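Local coordinates for protein alginate lyase A1-II' (Sphingomonas sp. A1, PDB 2CWS) that probably depolymerises alginate by beta-elimination, acting as the family-7 polysaccharide lyase domain of a longer protein, at residues A[51-56]-A[202-207]; A[70-75]-A[198-203]. All coordinates share one frame; numbering follows the deposited sequence.

Contact 1: residues A[51-56]-A[202-207]. With SO4 (sulfate ion), chain B.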
loop_
_atom_site.group_PDB
_atom_site.type_symbol
_atom_site.label_atom_id
_atom_site.label_comp_id
_atom_site.label_asym_id
_atom_site.label_seq_id
_atom_site.Cartn_x
_atom_site.Cartn_y
_atom_site.Cartn_z
ATOM N N PHE A 51 9.931 -3.460 -6.262
ATOM C CA PHE A 51 8.815 -3.019 -7.106
ATOM C C PHE A 51 9.299 -1.872 -7.971
ATOM O O PHE A 51 9.748 -0.832 -7.421
ATOM C CB PHE A 51 7.668 -2.485 -6.238
ATOM C CG PHE A 51 7.110 -3.498 -5.243
ATOM C CD1 PHE A 51 5.984 -4.252 -5.582
ATOM C CD2 PHE A 51 7.686 -3.653 -3.998
ATOM C CE1 PHE A 51 5.433 -5.116 -4.659
ATOM C CE2 PHE A 51 7.141 -4.542 -3.081
ATOM C CZ PHE A 51 5.995 -5.266 -3.399
ATOM N N TRP A 52 9.218 -2.023 -9.296
ATOM C CA TRP A 52 9.631 -0.972 -10.226
ATOM C C TRP A 52 8.427 -0.566 -11.081
ATOM O O TRP A 52 7.697 -1.445 -11.570
ATOM C CB TRP A 52 10.814 -1.473 -11.132
ATOM C CG TRP A 52 11.114 -0.421 -12.176
ATOM C CD1 TRP A 52 11.847 0.731 -11.939
ATOM C CD2 TRP A 52 10.701 -0.336 -13.546
ATOM N NE1 TRP A 52 11.912 1.486 -13.072
ATOM C CE2 TRP A 52 11.204 0.841 -14.096
ATOM C CE3 TRP A 52 9.942 -1.226 -14.377
ATOM C CZ2 TRP A 52 11.002 1.250 -15.412
ATOM C CZ3 TRP A 52 9.738 -0.828 -15.696
ATOM C CH2 TRP A 52 10.271 0.385 -16.202
ATOM N N ALA A 53 8.233 0.741 -11.248
ATOM C CA ALA A 53 7.126 1.193 -12.109
ATOM C C ALA A 53 7.521 2.492 -12.793
ATOM O O ALA A 53 8.002 3.420 -12.126
ATOM C CB ALA A 53 5.838 1.427 -11.316
ATOM N N PRO A 54 7.302 2.602 -14.088
ATOM C CA PRO A 54 7.564 3.833 -14.836
ATOM C C PRO A 54 6.389 4.788 -14.757
ATOM O O PRO A 54 5.222 4.390 -14.672
ATOM C CB PRO A 54 7.746 3.309 -16.280
ATOM C CG PRO A 54 6.771 2.158 -16.348
ATOM C CD PRO A 54 6.829 1.479 -14.997
ATOM N N THR A 55 6.685 6.089 -14.882
ATOM C CA THR A 55 5.629 7.113 -14.786
ATOM C C THR A 55 4.647 7.041 -15.949
ATOM O O THR A 55 3.515 7.534 -15.780
ATOM C CB THR A 55 6.193 8.548 -14.683
ATOM O OG1 THR A 55 6.934 8.840 -15.878
ATOM C CG2 THR A 55 7.108 8.656 -13.454
ATOM N N THR A 56 5.052 6.419 -17.046
ATOM C CA THR A 56 4.154 6.262 -18.209
ATOM C C THR A 56 3.392 4.946 -18.173
ATOM O O THR A 56 2.750 4.601 -19.189
ATOM C CB THR A 56 5.004 6.363 -19.499
ATOM O OG1 THR A 56 6.069 5.384 -19.309
ATOM C CG2 THR A 56 5.590 7.728 -19.674
ATOM N N ALA A 202 0.627 -2.674 -0.317
ATOM C CA ALA A 202 2.038 -2.337 -0.074
ATOM C C ALA A 202 2.783 -2.496 -1.379
ATOM O O ALA A 202 2.620 -3.505 -2.081
ATOM C CB ALA A 202 2.646 -3.269 0.974
ATOM N N GLY A 203 3.648 -1.512 -1.682
ATOM C CA GLY A 203 4.481 -1.635 -2.872
ATOM C C GLY A 203 4.925 -0.266 -3.349
ATOM O O GLY A 203 5.565 0.469 -2.558
ATOM N N ASN A 204 4.599 0.069 -4.607
ATOM C CA ASN A 204 5.182 1.273 -5.238
ATOM C C ASN A 204 4.099 1.864 -6.123
ATOM O O ASN A 204 3.911 1.466 -7.267
ATOM C CB ASN A 204 6.399 0.862 -6.041
ATOM C CG ASN A 204 7.080 1.977 -6.783
ATOM O OD1 ASN A 204 8.030 1.640 -7.591
ATOM N ND2 ASN A 204 6.670 3.179 -6.632
ATOM N N TYR A 205 3.400 2.893 -5.607
ATOM C CA TYR A 205 2.306 3.544 -6.310
ATOM C C TYR A 205 2.855 4.942 -6.642
ATOM O O TYR A 205 3.011 5.793 -5.757
ATOM C CB TYR A 205 1.094 3.559 -5.412
ATOM C CG TYR A 205 -0.145 4.270 -5.952
ATOM C CD1 TYR A 205 -0.424 4.376 -7.306
ATOM C CD2 TYR A 205 -1.048 4.773 -5.027
ATOM C CE1 TYR A 205 -1.593 4.991 -7.733
ATOM C CE2 TYR A 205 -2.217 5.394 -5.433
ATOM C CZ TYR A 205 -2.461 5.530 -6.797
ATOM O OH TYR A 205 -3.619 6.112 -7.247
ATOM N N VAL A 206 3.202 5.146 -7.898
ATOM C CA VAL A 206 4.071 6.271 -8.261
ATOM C C VAL A 206 3.274 7.549 -8.487
ATOM O O VAL A 206 2.453 7.592 -9.390
ATOM C CB VAL A 206 4.820 5.906 -9.563
ATOM C CG1 VAL A 206 5.837 7.010 -9.903
ATOM C CG2 VAL A 206 5.528 4.546 -9.450
ATOM N N GLN A 207 3.549 8.582 -7.657
ATOM C CA GLN A 207 2.755 9.815 -7.784
ATOM C C GLN A 207 3.397 10.779 -8.772
ATOM O O GLN A 207 3.771 11.901 -8.488
ATOM C CB GLN A 207 2.524 10.493 -6.403
ATOM C CG GLN A 207 1.960 9.479 -5.377
ATOM C CD GLN A 207 0.627 8.937 -5.781
ATOM O OE1 GLN A 207 -0.403 9.619 -5.856
ATOM N NE2 GLN A 207 0.592 7.614 -6.086
HETATM S S SO4 B . -6.061 4.404 -5.593
HETATM O O1 SO4 B . -5.180 3.285 -4.911
HETATM O O2 SO4 B . -7.416 4.412 -5.086
HETATM O O3 SO4 B . -5.510 5.682 -5.335
HETATM O O4 SO4 B . -6.114 4.157 -7.029
#
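Thr55 OG1 is hydrogen-bonded to Thr210 O and weakly to Gly214 O, while Thr55 CG2 lies 4.1 Å from Val206 CG1. The two side chains cross at about a right angle, the methyl rather than the hydroxyl meeting Val206. Val206 uses its other branch on Ala53, whose CB is 3.6 Å from Val206 CG2. Because CG1 stands anti to the backbone N (chi1 -175°), the branches divide between these two partners. Farther along, one face of the Phe51 ring lies on Gly203: Gly203 CA is 3.7 Å from the Phe51 ring centroid and 2° off its normal, a centred CH-pi contact. The main chain turns its corner there, and with no side chain on Gly203 the ring settles directly on backbone. Phe51 CB also packs 3.6 Å from Asn204 CB. The N-to-C directions of strands 51-54 and 204-206 differ by 16°, and their axes are 7.3 Å apart, wider than paired strands but close for the packed sheets of this family's beta-sandwich (jelly roll), consistent with the small Ala53 and Gly203 between them. Tyr205 directs its CB away from 51-56; Tyr205 OH donates to sulfate O3 at 2.7 Å and also bonds Ser63 OG, while His112 and Arg67 hold the same sulfate. Strand 215-228 hydrogen-bonds to strand 49-54 and touches Phe51 and Asn204, while Ile106 of strand 106-114 packs on Asn204.

Contact 2: residues A[70-75]-A[198-203]. With SO4 (sulfate ion), chain C.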
loop_
_atom_site.group_PDB
_atom_site.type_symbol
_atom_site.label_atom_id
_atom_site.label_comp_id
_atom_site.label_asym_id
_atom_site.label_seq_id
_atom_site.Cartn_x
_atom_site.Cartn_y
_atom_site.Cartn_z
ATOM N N LEU A 70 1.132 -4.583 -4.164
ATOM C CA LEU A 70 0.380 -5.707 -3.657
ATOM C C LEU A 70 -0.936 -5.244 -3.058
ATOM O O LEU A 70 -1.027 -4.168 -2.464
ATOM C CB LEU A 70 1.190 -6.434 -2.548
ATOM C CG LEU A 70 2.492 -7.032 -2.978
ATOM C CD1 LEU A 70 3.273 -7.547 -1.784
ATOM C CD2 LEU A 70 2.296 -8.179 -4.027
ATOM N N ARG A 71 -1.949 -6.082 -3.200
ATOM C CA ARG A 71 -3.327 -5.850 -2.751
ATOM C C ARG A 71 -3.725 -7.041 -1.908
ATOM O O ARG A 71 -3.696 -8.202 -2.392
ATOM C CB ARG A 71 -4.183 -5.708 -4.046
ATOM C CG ARG A 71 -5.653 -5.307 -3.878
ATOM C CD ARG A 71 -6.588 -6.341 -3.206
ATOM N NE ARG A 71 -7.958 -5.994 -3.567
ATOM C CZ ARG A 71 -9.027 -6.329 -2.864
ATOM N NH1 ARG A 71 -8.925 -7.056 -1.747
ATOM N NH2 ARG A 71 -10.229 -5.904 -3.297
ATOM N N GLU A 72 -4.077 -6.808 -0.648
ATOM C CA GLU A 72 -4.360 -7.892 0.287
ATOM C C GLU A 72 -5.594 -8.658 -0.133
ATOM O O GLU A 72 -6.635 -8.055 -0.454
ATOM C CB GLU A 72 -4.589 -7.315 1.690
ATOM C CG GLU A 72 -4.938 -8.393 2.719
ATOM C CD GLU A 72 -5.451 -7.798 4.016
ATOM O OE1 GLU A 72 -5.775 -6.609 4.086
ATOM O OE2 GLU A 72 -5.550 -8.630 4.991
ATOM N N MET A 73 -5.526 -9.986 -0.069
ATOM C CA MET A 73 -6.590 -10.903 -0.434
ATOM C C MET A 73 -6.853 -11.839 0.735
ATOM O O MET A 73 -6.234 -12.897 0.811
ATOM C CB MET A 73 -6.220 -11.715 -1.689
ATOM C CG MET A 73 -5.974 -10.830 -2.891
ATOM S SD MET A 73 -7.439 -10.177 -3.698
ATOM C CE MET A 73 -8.053 -11.695 -4.488
ATOM N N LEU A 74 -7.826 -11.461 1.599
ATOM C CA LEU A 74 -8.242 -12.428 2.623
ATOM C C LEU A 74 -8.622 -13.732 1.975
ATOM O O LEU A 74 -8.363 -14.826 2.550
ATOM C CB LEU A 74 -9.489 -11.884 3.357
ATOM C CG LEU A 74 -9.276 -10.678 4.294
ATOM C CD1 LEU A 74 -10.578 -10.306 4.940
ATOM C CD2 LEU A 74 -8.212 -11.007 5.369
ATOM N N ASP A 75 -9.295 -13.684 0.830
ATOM C CA ASP A 75 -9.604 -14.879 0.030
ATOM C C ASP A 75 -8.858 -14.677 -1.296
ATOM O O ASP A 75 -9.286 -13.820 -2.101
ATOM C CB ASP A 75 -11.112 -15.021 -0.195
ATOM C CG ASP A 75 -11.441 -16.327 -0.908
ATOM O OD1 ASP A 75 -10.570 -16.839 -1.660
ATOM O OD2 ASP A 75 -12.545 -16.847 -0.689
ATOM N N TYR A 198 -12.306 -2.865 4.058
ATOM C CA TYR A 198 -10.929 -2.396 3.904
ATOM C C TYR A 198 -10.011 -3.524 3.513
ATOM O O TYR A 198 -10.261 -4.707 3.819
ATOM C CB TYR A 198 -10.356 -1.805 5.266
ATOM C CG TYR A 198 -11.296 -0.725 5.786
ATOM C CD1 TYR A 198 -11.162 0.582 5.283
ATOM C CD2 TYR A 198 -12.342 -1.007 6.655
ATOM C CE1 TYR A 198 -12.035 1.583 5.707
ATOM C CE2 TYR A 198 -13.236 -0.041 7.047
ATOM C CZ TYR A 198 -13.096 1.246 6.581
ATOM O OH TYR A 198 -13.941 2.254 6.940
ATOM N N TYR A 199 -8.915 -3.173 2.862
ATOM C CA TYR A 199 -7.831 -4.099 2.591
ATOM C C TYR A 199 -6.517 -3.316 2.602
ATOM O O TYR A 199 -6.468 -2.109 2.294
ATOM C CB TYR A 199 -8.027 -4.836 1.259
ATOM C CG TYR A 199 -8.134 -3.967 0.044
ATOM C CD1 TYR A 199 -9.392 -3.576 -0.421
ATOM C CD2 TYR A 199 -7.035 -3.506 -0.656
ATOM C CE1 TYR A 199 -9.541 -2.780 -1.531
ATOM C CE2 TYR A 199 -7.151 -2.702 -1.754
ATOM C CZ TYR A 199 -8.412 -2.309 -2.201
ATOM O OH TYR A 199 -8.512 -1.517 -3.312
ATOM N N PHE A 200 -5.443 -4.015 2.971
ATOM C CA PHE A 200 -4.114 -3.422 2.941
ATOM C C PHE A 200 -3.537 -3.439 1.533
ATOM O O PHE A 200 -3.882 -4.293 0.696
ATOM C CB PHE A 200 -3.175 -4.173 3.876
ATOM C CG PHE A 200 -3.443 -3.969 5.360
ATOM C CD1 PHE A 200 -3.847 -4.995 6.190
ATOM C CD2 PHE A 200 -3.243 -2.700 5.904
ATOM C CE1 PHE A 200 -4.034 -4.784 7.536
ATOM C CE2 PHE A 200 -3.432 -2.510 7.279
ATOM C CZ PHE A 200 -3.824 -3.522 8.096
ATOM N N LYS A 201 -2.578 -2.520 1.286
ATOM C CA LYS A 201 -1.765 -2.541 0.083
ATOM C C LYS A 201 -0.337 -2.203 0.471
ATOM O O LYS A 201 -0.110 -1.463 1.455
ATOM C CB LYS A 201 -2.226 -1.498 -0.974
ATOM C CG LYS A 201 -3.710 -1.560 -1.285
ATOM C CD LYS A 201 -4.049 -0.850 -2.597
ATOM C CE LYS A 201 -3.850 -1.808 -3.783
ATOM N NZ LYS A 201 -3.922 -1.063 -5.069
ATOM N N ALA A 202 0.627 -2.674 -0.317
ATOM C CA ALA A 202 2.038 -2.337 -0.074
ATOM C C ALA A 202 2.783 -2.496 -1.379
ATOM O O ALA A 202 2.620 -3.505 -2.081
ATOM C CB ALA A 202 2.646 -3.269 0.974
ATOM N N GLY A 203 3.648 -1.512 -1.682
ATOM C CA GLY A 203 4.481 -1.635 -2.872
ATOM C C GLY A 203 4.925 -0.266 -3.349
ATOM O O GLY A 203 5.565 0.469 -2.558
HETATM S S SO4 C . -9.753 -4.981 -6.784
HETATM O O1 SO4 C . -8.314 -4.867 -6.153
HETATM O O2 SO4 C . -9.902 -6.297 -7.298
HETATM O O3 SO4 C . -10.736 -4.656 -5.866
HETATM O O4 SO4 C . -9.645 -3.936 -7.816
#
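An antiparallel pairing of strands 67-72 and 197-202, within the larger sheet of the lyase domain, joins Leu70 to Ala202 and Arg71 to Lys201. Leu70 and Ala202 form a hydrogen-bonded pair, with Leu70 N 2.8 Å from Ala202 O and a returning bond from Ala202 N to Leu70 O. Arg71 and Lys201 form the adjoining non-hydrogen-bonded pair, their CA atoms 4.6 Å apart. Glu72 N then donates to Phe200 O, but the reciprocal bond is made by a side chain: Phe200 N reaches Glu72 OE1 at 2.8 Å, nearly straight at 171°, on the anti lone pair. Trp83 NE1 also binds that oxygen and His227 NE2 binds OE2, so the buried carboxylate is gripped through both oxygens. The main-chain O of Glu72 instead accepts Arg71 NH1 at 2.8 Å.

This exchange of partners falls where the strand gives way to loop, and it helps set the Arg71 guanidinium. Both strands lie in one of the two sheets of the beta-sandwich, and 197-202 also bonds to strand 106-114 (Tyr199 with His112). The guanidinium lies flat on the Tyr199 ring, planes 5° apart, with Arg71 CZ 3.7 Å from the Tyr199 ring centroid, a stacked cation-pi contact. With CG of Tyr199 between its backbone N and carbonyl carbon (chi1 59°), the ring offers a face to the guanidinium. Arg71 NE donates to sulfate O1 at 2.8 Å and Arg71 NH2 to sulfate O3 at 2.9 Å. With NH1 on Glu72 O, three bonds and the ring restrict its rotation. Lys16 NZ is a further donor to the sulfate, which probably comes from the crystallisation liquor and marks a basic pocket; whether the substrate uses it is not established. Lys201 NZ hydrogen-bonds to Gln18 OE1 and forms a salt bridge with Glu69 OE1.

Both contacts are buried and share Ala202 and Gly203, but contact 1 joins the two sheets and contact 2 two strands of one sheet; contact 2 lies nearer the centre of the chain (about 7 Å between centres, against about 11 Å). No clear hydrogen bond crosses contact 1, and mostly carbon packing accounts for its 298 Å². In contact 2 main-chain bonds set the register and charged side chains contribute much of the 411 Å². The contacts meet where Phe51 CE1 comes within 3.9 Å of Leu70 CG. At Gly203 the chain turns a corner between 197-202 and 204-206, both paired with 67-72 and 106-114; across contact 1, 204-206 faces strand 49-54 of the other sheet.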